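Local structure of aspartate aminotransferase, cytoplasmic (Schizosaccharomyces pombe 972h-, 6JPK) at residues Ala82-Leu87 with Val100-Ser105; Ser107-Asn112 with Arg142-Lys147; Ala116-Thr121 with Ser282-Val287; Ser204-Leu209 with Val216-Ala221. The protein catalyses the reversible, pyridoxal phosphate-dependent transfer of the amino group of L-aspartate to 2-oxoglutarate, giving oxaloacetate and L-glutamate. The protein carries 1 engineered substitution. All coordinates share one frame; numbering follows the deposited sequence. Where two conformers were deposited one is given.

Contact 1: residues Ala82-Leu87 with Val100-Ser105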
# COMPACT_ATOMS: atom_id res chain seq x y z
N ALA A 82 -4.58 6.15 -18.37
CA ALA A 82 -4.52 5.00 -19.26
C ALA A 82 -5.26 3.79 -18.70
O ALA A 82 -5.86 3.01 -19.45
CB ALA A 82 -3.06 4.63 -19.53
N ALA A 83 -5.22 3.60 -17.38
CA ALA A 83 -5.92 2.48 -16.77
C ALA A 83 -7.42 2.58 -16.99
O ALA A 83 -8.10 1.58 -17.25
CB ALA A 83 -5.61 2.41 -15.27
N ALA A 84 -7.97 3.80 -16.87
CA ALA A 84 -9.38 4.03 -17.16
C ALA A 84 -9.68 3.84 -18.64
O ALA A 84 -10.73 3.28 -19.00
CB ALA A 84 -9.78 5.43 -16.71
N GLU A 85 -8.80 4.32 -19.52
CA GLU A 85 -9.06 4.21 -20.95
C GLU A 85 -9.17 2.75 -21.39
O GLU A 85 -10.04 2.40 -22.20
CB GLU A 85 -7.97 4.94 -21.75
CG GLU A 85 -8.07 6.45 -21.61
CD GLU A 85 -6.94 7.22 -22.29
OE1 GLU A 85 -7.21 8.33 -22.80
OE2 GLU A 85 -5.79 6.72 -22.31
N VAL A 86 -8.31 1.87 -20.85
CA VAL A 86 -8.34 0.49 -21.34
C VAL A 86 -9.60 -0.23 -20.85
O VAL A 86 -10.08 -1.16 -21.51
CB VAL A 86 -7.05 -0.26 -20.94
CG1 VAL A 86 -7.00 -0.54 -19.44
CG2 VAL A 86 -6.90 -1.58 -21.75
N LEU A 87 -10.19 0.21 -19.72
CA LEU A 87 -11.47 -0.34 -19.25
C LEU A 87 -12.62 0.07 -20.15
O LEU A 87 -13.58 -0.69 -20.32
CB LEU A 87 -11.78 0.14 -17.83
CG LEU A 87 -10.95 -0.40 -16.68
CD1 LEU A 87 -11.38 0.26 -15.37
CD2 LEU A 87 -11.07 -1.92 -16.60
N VAL A 100 -14.58 10.43 -14.63
CA VAL A 100 -14.02 9.28 -13.92
C VAL A 100 -13.02 9.79 -12.89
O VAL A 100 -12.05 10.47 -13.23
CB VAL A 100 -13.37 8.27 -14.88
CG1 VAL A 100 -12.86 7.04 -14.11
CG2 VAL A 100 -14.34 7.83 -15.95
N ALA A 101 -13.28 9.48 -11.62
CA ALA A 101 -12.32 9.73 -10.54
C ALA A 101 -11.48 8.47 -10.38
O ALA A 101 -12.01 7.41 -10.02
CB ALA A 101 -13.03 10.08 -9.24
N SER A 102 -10.19 8.56 -10.67
CA SER A 102 -9.30 7.40 -10.69
C SER A 102 -8.22 7.58 -9.63
O SER A 102 -7.56 8.62 -9.58
CB SER A 102 -8.66 7.20 -12.06
OG SER A 102 -9.65 7.02 -13.07
N MET A 103 -8.03 6.56 -8.80
CA MET A 103 -7.03 6.58 -7.74
C MET A 103 -6.16 5.35 -7.89
O MET A 103 -6.63 4.22 -7.71
CB MET A 103 -7.70 6.60 -6.37
CG MET A 103 -8.50 7.87 -6.11
SD MET A 103 -7.50 9.07 -5.20
CE MET A 103 -6.95 7.97 -3.87
N GLN A 104 -4.89 5.56 -8.23
CA GLN A 104 -3.94 4.46 -8.22
C GLN A 104 -3.91 3.86 -6.82
O GLN A 104 -3.87 4.59 -5.83
CB GLN A 104 -2.55 4.93 -8.65
CG GLN A 104 -1.48 3.85 -8.63
CD GLN A 104 -0.12 4.40 -8.98
OE1 GLN A 104 0.01 5.44 -9.66
NE2 GLN A 104 0.93 3.71 -8.52
N SER A 105 -3.95 2.54 -6.75
CA SER A 105 -4.12 1.82 -5.49
C SER A 105 -3.05 0.75 -5.37
O SER A 105 -2.34 0.41 -6.33
CB SER A 105 -5.51 1.19 -5.41
OG SER A 105 -5.73 0.32 -6.51

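Contact 2: residues Ser107-Asn112 with Arg142-Lys147. With PO4 (phosphate ion), chain C.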
# COMPACT_ATOMS: atom_id res chain seq x y z
N SER A 107 -2.73 -2.28 -5.82
CA SER A 107 -3.35 -3.36 -6.59
C SER A 107 -4.85 -3.44 -6.37
O SER A 107 -5.48 -2.48 -5.89
CB SER A 107 -2.68 -4.70 -6.27
OG SER A 107 -2.65 -5.54 -7.43
N GLY A 108 -5.45 -4.58 -6.74
CA GLY A 108 -6.90 -4.71 -6.66
C GLY A 108 -7.41 -4.68 -5.23
O GLY A 108 -8.48 -4.13 -4.96
N THR A 109 -6.67 -5.27 -4.29
CA THR A 109 -7.15 -5.29 -2.91
C THR A 109 -7.23 -3.88 -2.34
O THR A 109 -8.22 -3.51 -1.70
CB THR A 109 -6.24 -6.17 -2.04
OG1 THR A 109 -6.24 -7.49 -2.58
CG2 THR A 109 -6.78 -6.22 -0.60
N GLY A 110 -6.18 -3.08 -2.58
CA GLY A 110 -6.20 -1.69 -2.14
C GLY A 110 -7.28 -0.87 -2.83
O GLY A 110 -7.86 0.03 -2.21
N ALA A 111 -7.57 -1.16 -4.11
CA ALA A 111 -8.70 -0.49 -4.75
C ALA A 111 -10.01 -0.84 -4.05
O ALA A 111 -10.85 0.04 -3.80
CB ALA A 111 -8.76 -0.85 -6.23
N ASN A 112 -10.21 -2.12 -3.73
CA ASN A 112 -11.41 -2.52 -3.00
C ASN A 112 -11.46 -1.84 -1.63
O ASN A 112 -12.54 -1.44 -1.17
CB ASN A 112 -11.44 -4.05 -2.85
CG ASN A 112 -12.00 -4.76 -4.10
OD1 ASN A 112 -13.21 -4.84 -4.28
ND2 ASN A 112 -11.11 -5.26 -4.96
N ARG A 142 -15.37 -10.60 1.87
CA ARG A 142 -16.20 -10.52 3.06
C ARG A 142 -15.48 -9.79 4.19
O ARG A 142 -16.02 -8.84 4.75
CB ARG A 142 -16.62 -11.92 3.53
CG ARG A 142 -17.27 -11.87 4.92
CD ARG A 142 -17.75 -13.24 5.41
NE ARG A 142 -18.87 -13.74 4.60
CZ ARG A 142 -20.15 -13.48 4.82
NH1 ARG A 142 -20.54 -12.70 5.84
NH2 ARG A 142 -21.07 -14.00 4.02
N THR A 143 -14.26 -10.23 4.53
CA THR A 143 -13.59 -9.66 5.70
C THR A 143 -13.21 -8.20 5.48
O THR A 143 -13.26 -7.41 6.42
CB THR A 143 -12.35 -10.49 6.07
OG1 THR A 143 -11.47 -10.60 4.94
CG2 THR A 143 -12.74 -11.88 6.51
N LEU A 144 -12.85 -7.82 4.26
CA LEU A 144 -12.48 -6.43 4.03
C LEU A 144 -13.65 -5.50 4.34
O LEU A 144 -13.48 -4.45 4.98
CB LEU A 144 -11.99 -6.25 2.59
CG LEU A 144 -11.56 -4.85 2.14
CD1 LEU A 144 -10.38 -4.93 1.16
CD2 LEU A 144 -12.73 -4.08 1.51
N TRP A 145 -14.87 -5.88 3.90
CA TRP A 145 -16.04 -5.04 4.12
C TRP A 145 -16.50 -5.09 5.56
O TRP A 145 -16.85 -4.06 6.14
CB TRP A 145 -17.17 -5.45 3.18
CG TRP A 145 -16.99 -4.93 1.78
CD1 TRP A 145 -16.22 -5.47 0.79
CD2 TRP A 145 -17.58 -3.75 1.22
NE1 TRP A 145 -16.30 -4.71 -0.35
CE2 TRP A 145 -17.12 -3.64 -0.11
CE3 TRP A 145 -18.46 -2.78 1.72
CZ2 TRP A 145 -17.51 -2.60 -0.94
CZ3 TRP A 145 -18.84 -1.74 0.88
CH2 TRP A 145 -18.37 -1.67 -0.44
N GLU A 146 -16.51 -6.29 6.17
CA GLU A 146 -16.88 -6.41 7.58
C GLU A 146 -15.93 -5.62 8.48
O GLU A 146 -16.37 -5.00 9.46
CB GLU A 146 -16.91 -7.89 8.00
CG GLU A 146 -18.12 -8.68 7.49
CD GLU A 146 -18.06 -10.19 7.82
OE1 GLU A 146 -16.99 -10.68 8.24
OE2 GLU A 146 -19.11 -10.88 7.65
N LYS A 147 -14.62 -5.65 8.18
CA LYS A 147 -13.67 -4.88 8.99
C LYS A 147 -13.95 -3.39 8.93
O LYS A 147 -13.64 -2.66 9.87
CB LYS A 147 -12.22 -5.13 8.54
CG LYS A 147 -11.68 -6.54 8.74
CD LYS A 147 -11.79 -7.05 10.15
CE LYS A 147 -11.00 -8.35 10.29
NZ LYS A 147 -10.97 -8.80 11.71
P PO4 C . -4.50 -8.01 -6.05
O1 PO4 C . -4.66 -7.29 -4.72
O2 PO4 C . -4.50 -7.03 -7.20
O3 PO4 C . -3.19 -8.77 -5.99
O4 PO4 C . -5.61 -8.99 -6.29
O HOH W 1 -14.74 -3.55 -2.90

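Contact 3: residues Ala116-Thr121 with Ser282-Val287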
# COMPACT_ATOMS: atom_id res chain seq x y z
N ALA A 116 -14.54 0.59 -0.58
CA ALA A 116 -15.35 0.21 0.58
C ALA A 116 -15.28 1.26 1.68
O ALA A 116 -16.30 1.57 2.29
CB ALA A 116 -14.90 -1.16 1.11
N SER A 117 -14.08 1.80 1.95
CA SER A 117 -13.97 2.88 2.93
C SER A 117 -14.83 4.07 2.52
O SER A 117 -15.60 4.59 3.33
CB SER A 117 -12.51 3.33 3.08
OG SER A 117 -11.68 2.27 3.47
N PHE A 118 -14.71 4.50 1.27
CA PHE A 118 -15.53 5.61 0.81
C PHE A 118 -17.02 5.29 0.93
O PHE A 118 -17.81 6.09 1.45
CB PHE A 118 -15.20 5.98 -0.64
CG PHE A 118 -16.10 7.05 -1.17
CD1 PHE A 118 -15.86 8.38 -0.88
CD2 PHE A 118 -17.24 6.72 -1.89
CE1 PHE A 118 -16.71 9.37 -1.33
CE2 PHE A 118 -18.09 7.69 -2.34
CZ PHE A 118 -17.83 9.03 -2.05
N ILE A 119 -17.43 4.12 0.44
CA ILE A 119 -18.86 3.78 0.42
C ILE A 119 -19.40 3.65 1.85
O ILE A 119 -20.54 4.04 2.13
CB ILE A 119 -19.09 2.51 -0.42
CG1 ILE A 119 -18.87 2.83 -1.91
CG2 ILE A 119 -20.51 1.97 -0.21
CD1 ILE A 119 -18.66 1.60 -2.80
N GLU A 120 -18.60 3.10 2.77
CA GLU A 120 -19.05 2.99 4.15
C GLU A 120 -19.32 4.37 4.75
O GLU A 120 -20.38 4.60 5.34
CB GLU A 120 -18.02 2.22 4.99
CG GLU A 120 -18.49 1.90 6.41
CD GLU A 120 -18.37 3.07 7.38
OE1 GLU A 120 -19.23 3.19 8.27
OE2 GLU A 120 -17.42 3.88 7.25
N THR A 121 -18.37 5.30 4.61
CA THR A 121 -18.51 6.62 5.22
C THR A 121 -19.63 7.43 4.57
O THR A 121 -20.44 8.06 5.26
CB THR A 121 -17.18 7.38 5.13
OG1 THR A 121 -16.20 6.70 5.91
CG2 THR A 121 -17.32 8.82 5.63
N SER A 282 -11.83 14.19 -4.13
CA SER A 282 -11.22 14.87 -3.00
C SER A 282 -11.33 14.05 -1.72
O SER A 282 -10.40 14.04 -0.89
CB SER A 282 -11.85 16.26 -2.81
OG SER A 282 -13.19 16.18 -2.33
N GLN A 283 -12.45 13.35 -1.53
CA GLN A 283 -12.62 12.52 -0.34
C GLN A 283 -11.81 11.24 -0.42
O GLN A 283 -11.34 10.74 0.62
CB GLN A 283 -14.10 12.18 -0.14
CG GLN A 283 -14.95 13.40 0.15
CD GLN A 283 -14.53 14.09 1.43
OE1 GLN A 283 -13.90 13.49 2.31
NE2 GLN A 283 -14.87 15.37 1.54
N LEU A 284 -11.67 10.66 -1.62
CA LEU A 284 -10.82 9.49 -1.79
C LEU A 284 -9.37 9.80 -1.46
O LEU A 284 -8.65 8.95 -0.93
CB LEU A 284 -10.93 8.96 -3.22
CG LEU A 284 -12.28 8.36 -3.64
CD1 LEU A 284 -12.29 8.15 -5.13
CD2 LEU A 284 -12.51 7.03 -2.91
N CYS A 285 -8.93 11.03 -1.77
CA CYS A 285 -7.57 11.45 -1.44
C CYS A 285 -7.35 11.53 0.06
O CYS A 285 -6.24 11.27 0.54
CB CYS A 285 -7.27 12.81 -2.09
SG CYS A 285 -7.01 12.69 -3.89
N ILE A 286 -8.39 11.89 0.82
CA ILE A 286 -8.28 11.90 2.28
C ILE A 286 -8.03 10.49 2.81
O ILE A 286 -7.15 10.27 3.65
CB ILE A 286 -9.53 12.53 2.91
CG1 ILE A 286 -9.60 14.02 2.57
CG2 ILE A 286 -9.55 12.30 4.43
CD1 ILE A 286 -10.84 14.69 3.09
N VAL A 287 -8.80 9.51 2.32
CA VAL A 287 -8.56 8.13 2.73
C VAL A 287 -7.14 7.70 2.37
O VAL A 287 -6.40 7.17 3.22
CB VAL A 287 -9.61 7.19 2.09
CG1 VAL A 287 -9.26 5.73 2.40
CG2 VAL A 287 -11.00 7.53 2.62

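Contact 4: residues Ser204-Leu209 with Val216-Ala221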
# COMPACT_ATOMS: atom_id res chain seq x y z
N SER A 204 -30.34 -9.23 -18.00
CA SER A 204 -31.39 -9.42 -17.01
C SER A 204 -30.90 -9.06 -15.60
O SER A 204 -31.66 -8.50 -14.80
CB SER A 204 -31.88 -10.87 -17.08
OG SER A 204 -32.66 -11.21 -15.95
N ILE A 205 -29.65 -9.37 -15.28
CA ILE A 205 -29.08 -8.97 -13.99
C ILE A 205 -29.07 -7.44 -13.87
O ILE A 205 -29.47 -6.89 -12.83
CB ILE A 205 -27.67 -9.56 -13.82
CG1 ILE A 205 -27.73 -11.06 -13.56
CG2 ILE A 205 -26.93 -8.86 -12.67
CD1 ILE A 205 -26.38 -11.75 -13.72
N PHE A 206 -28.63 -6.74 -14.92
CA PHE A 206 -28.60 -5.28 -14.87
C PHE A 206 -29.99 -4.70 -14.70
O PHE A 206 -30.20 -3.76 -13.93
CB PHE A 206 -27.95 -4.72 -16.14
CG PHE A 206 -26.48 -5.01 -16.26
CD1 PHE A 206 -25.70 -5.19 -15.13
CD2 PHE A 206 -25.88 -5.12 -17.51
CE1 PHE A 206 -24.35 -5.46 -15.24
CE2 PHE A 206 -24.52 -5.39 -17.63
CZ PHE A 206 -23.76 -5.56 -16.49
N GLU A 207 -30.98 -5.27 -15.41
CA GLU A 207 -32.35 -4.78 -15.31
C GLU A 207 -32.86 -4.83 -13.87
O GLU A 207 -33.47 -3.88 -13.37
CB GLU A 207 -33.27 -5.59 -16.22
CG GLU A 207 -34.74 -5.17 -16.16
CD GLU A 207 -35.69 -6.33 -15.88
OE1 GLU A 207 -35.50 -7.42 -16.48
OE2 GLU A 207 -36.62 -6.16 -15.05
N SER A 208 -32.63 -5.95 -13.18
CA SER A 208 -33.13 -6.07 -11.82
C SER A 208 -32.33 -5.21 -10.84
O SER A 208 -32.90 -4.65 -9.89
CB SER A 208 -33.13 -7.53 -11.39
OG SER A 208 -34.11 -8.27 -12.11
N LEU A 209 -31.01 -5.09 -11.05
CA LEU A 209 -30.21 -4.19 -10.22
C LEU A 209 -30.72 -2.75 -10.31
O LEU A 209 -30.79 -2.05 -9.30
CB LEU A 209 -28.73 -4.25 -10.62
CG LEU A 209 -27.90 -5.49 -10.27
CD1 LEU A 209 -26.62 -5.51 -11.11
CD2 LEU A 209 -27.54 -5.51 -8.79
N VAL A 216 -23.72 -0.40 -7.63
CA VAL A 216 -22.91 -1.44 -8.27
C VAL A 216 -21.43 -1.13 -8.10
O VAL A 216 -20.97 -0.01 -8.38
CB VAL A 216 -23.28 -1.57 -9.76
CG1 VAL A 216 -22.27 -2.44 -10.49
CG2 VAL A 216 -24.70 -2.17 -9.90
N VAL A 217 -20.67 -2.14 -7.65
CA VAL A 217 -19.21 -2.13 -7.60
C VAL A 217 -18.72 -3.32 -8.43
O VAL A 217 -19.00 -4.47 -8.09
CB VAL A 217 -18.67 -2.23 -6.16
CG1 VAL A 217 -17.14 -2.19 -6.16
CG2 VAL A 217 -19.27 -1.14 -5.28
N PHE A 218 -18.02 -3.04 -9.53
CA PHE A 218 -17.39 -4.08 -10.33
C PHE A 218 -15.97 -4.33 -9.84
O PHE A 218 -15.20 -3.40 -9.63
CB PHE A 218 -17.32 -3.69 -11.81
CG PHE A 218 -18.63 -3.81 -12.54
CD1 PHE A 218 -19.10 -5.05 -12.93
CD2 PHE A 218 -19.35 -2.68 -12.88
CE1 PHE A 218 -20.30 -5.16 -13.63
CE2 PHE A 218 -20.55 -2.77 -13.58
CZ PHE A 218 -21.03 -4.02 -13.96
N ASP A 219 -15.62 -5.60 -9.69
CA ASP A 219 -14.24 -6.02 -9.49
C ASP A 219 -13.74 -6.60 -10.81
O ASP A 219 -14.32 -7.56 -11.32
CB ASP A 219 -14.16 -7.06 -8.37
CG ASP A 219 -12.74 -7.22 -7.82
OD1 ASP A 219 -11.77 -7.22 -8.61
OD2 ASP A 219 -12.59 -7.34 -6.58
N ILE A 220 -12.70 -6.00 -11.38
CA ILE A 220 -12.15 -6.48 -12.66
C ILE A 220 -10.66 -6.74 -12.46
O ILE A 220 -9.81 -5.86 -12.63
CB ILE A 220 -12.43 -5.52 -13.82
CG1 ILE A 220 -11.89 -6.09 -15.14
CG2 ILE A 220 -11.92 -4.09 -13.57
CD1 ILE A 220 -12.63 -5.57 -16.37
N ALA A 221 -10.34 -7.97 -12.09
CA ALA A 221 -8.96 -8.39 -11.84
C ALA A 221 -8.33 -9.15 -13.00
O ALA A 221 -7.13 -9.42 -12.94
CB ALA A 221 -8.91 -9.25 -10.58

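Contact 1: residues Ala82-Leu87 with Val100-Ser105
Ser102 OG is hydrogen-bonded to His268 ND1, and Ala84 CB comes up to the same hydroxyl at 4.0 Å. The hydroxyl therefore has a polar partner on one strand and a methyl neighbour on the helix. The Ala84 pair is plain van der Waals contact. With OG beside the backbone N (chi1 -59°) and CB pointing toward the helix, the Ser102 hydroxyl lies next to Ala84 CB while bonded to His268.

Ala84 has a second neighbour two residues earlier on the strand. Its CB lies 4.3 Å from Val100 CG1. That methyl stands anti to the backbone N of Val100 (chi1 -177°). One small methyl thus bridges two residues on the same face of the strand. The contact is slight, and the two backbones stay well apart: Ala84 CA and Ser102 CA are 7.3 Å from each other. His268 fills in beside it, for its side chain touches Ala84, Leu87 and Val100.

Segment 82-87 is the last part of helix 77-87, and segment 100-105 belongs to strand 100-106, an outermost strand of the large mixed sheet within this chain. Its neighbour there is the antiparallel strand 264-270, which carries His268. Ala84 and Leu87 of helix 77-87 touch His268 of that strand, and Val86 and Leu87 also reach strand 247-252. On the other face of strand 100-106, Ala101 and Met103 pack against helix 274-289.

Contact 2: residues Ser107-Asn112 with Arg142-Lys147
Leu144 points toward helix 107-127, and its two methyls touch Thr109 and Asn112. Its CG is anti to the backbone N (chi1 180°), which brings both methyls to that helix. CD2 lies 3.8 Å from Asn112 O. CD1 lies 3.9 Å from Thr109 O and also meets Thr109 CG2 and Asn112 CB. The leucine thus packs on backbone carbonyls as much as on side chains.

The Asn112 amide folds back along its own helix. ND2 gives a hydrogen bond to Gly108 O at 2.9 Å, from above the carbonyl plane and 52° out of it. Asn112 N reaches the same oxygen from the opposite face, so Gly108 O accepts twice. ND2 also bonds to Asp219 OD2, which helps fix the turn of the amide.

Segment 107-112 lies at the N-terminal end of helix 107-127, in the large domain of this fold type I enzyme, and the helix end receives an anion. This is a phosphate ion, probably from the crystallisation liquor. Gly108 N donates to phosphate O2 at 2.7 Å. Thr109 N donates to phosphate O1 at 2.9 Å. Ser252 and Arg263 of the same chain, and Tyr70 of the second subunit, are also hydrogen-bonded to the ion. The position is consistent with the cofactor phosphate site of related aminotransferases.

Thr109 also touches Trp138, probably part of the L-aspartate site. On the far helix, Thr143 OG1 is hydrogen-bonded to Asn290 OD1 of the second subunit.

Contact 3: residues Ala116-Thr121 with Ser282-Val287
Phe118 and Leu284 form the tight part of this contact. Leu284 CD2 lies 3.7 Å from Phe118 CB and 4.0 Å from Phe118 CG, at the root of the ring. The two side chains cross at about a right angle. Phe118 CG is anti to its backbone N (chi1 175°), which sends the ring out toward helix 274-289. There the ring edge meets Gln283 CB, 4.0 Å from Phe118 CE1 and near the ring plane.

The Ser117 end is looser. Ser117 CB and Val287 CG1 are 4.1 Å apart, and both residues are partly exposed. The serine hydroxyl is turned to its own helix and bonds to Phe113 O. Gln283 also bends away beyond CB, and its NE2 bonds to Glu10 O of the second subunit.

The short helix segments cross steeply, at 115° with axes 10.1 Å apart, so few residues touch. Phe6 and Ile9 of the second subunit also meet Phe118. The N-terminal arm of one subunit thus lies against helices 107-127 and 274-289 of the other, an exchange known from dimeric aspartate aminotransferases of this family.

Contact 4: residues Ser204-Leu209 with Val216-Ala221
Phe206 and Phe218 meet inside a beta-alpha-beta unit, between helix 199-211 and strand 215-220; strand 182-186 is its first strand. Phe206 CE1 lies 3.8 Å from Phe218 CZ, at the edge of the Phe218 ring and in its plane. The two side chains cross at about a right angle. CG of Phe206 beside the backbone N (chi1 -68°) lets the ring end come nearer to the strand than CB does.

The second pair is aliphatic. Leu209 CD1 touches Val216 CG2 at 4.0 Å, and these side chains also cross at nearly a right angle. Both residues point toward the opposite segment.

The next shell closes round both pairs. Leu209, Val216 and Phe218 all touch Leu185 of the neighbouring strand 182-186. Phe240 meets the Phe206 ring edge-to-face, and Leu237 of the same helix 235-241 packs on Phe218. Trp202 lies near the Phe206 ring with its plane turned by about 25°. Further out, the main chains of Val216 and Phe218 are tied to Phe248 on strand 247-252. Within the helix, Leu209 N is hydrogen-bonded to Ile205 O at 3.0 Å.

How the contacts relate
All four contacts lie in the large domain. Contacts 1 and 4 include strands of its mixed sheet, and contacts 2 and 3 are helix pairs. Contact 1 comes first along the chain, on edge strand 100-106. Helix 107-127 follows that strand directly and serves contacts 2 and 3, whose segments alternate in sequence and whose centres are 13 Å apart. Ala116 of contact 3 packs on Leu144 and Trp145 of contact 2. Contact 4 falls in sequence between the two segments of contact 3. It meets contact 1 through Leu87 and Ile220, although their centres are 18 Å apart. Helix 107-127 meets the second subunit both at the phosphate site near its start and further along at contact 3.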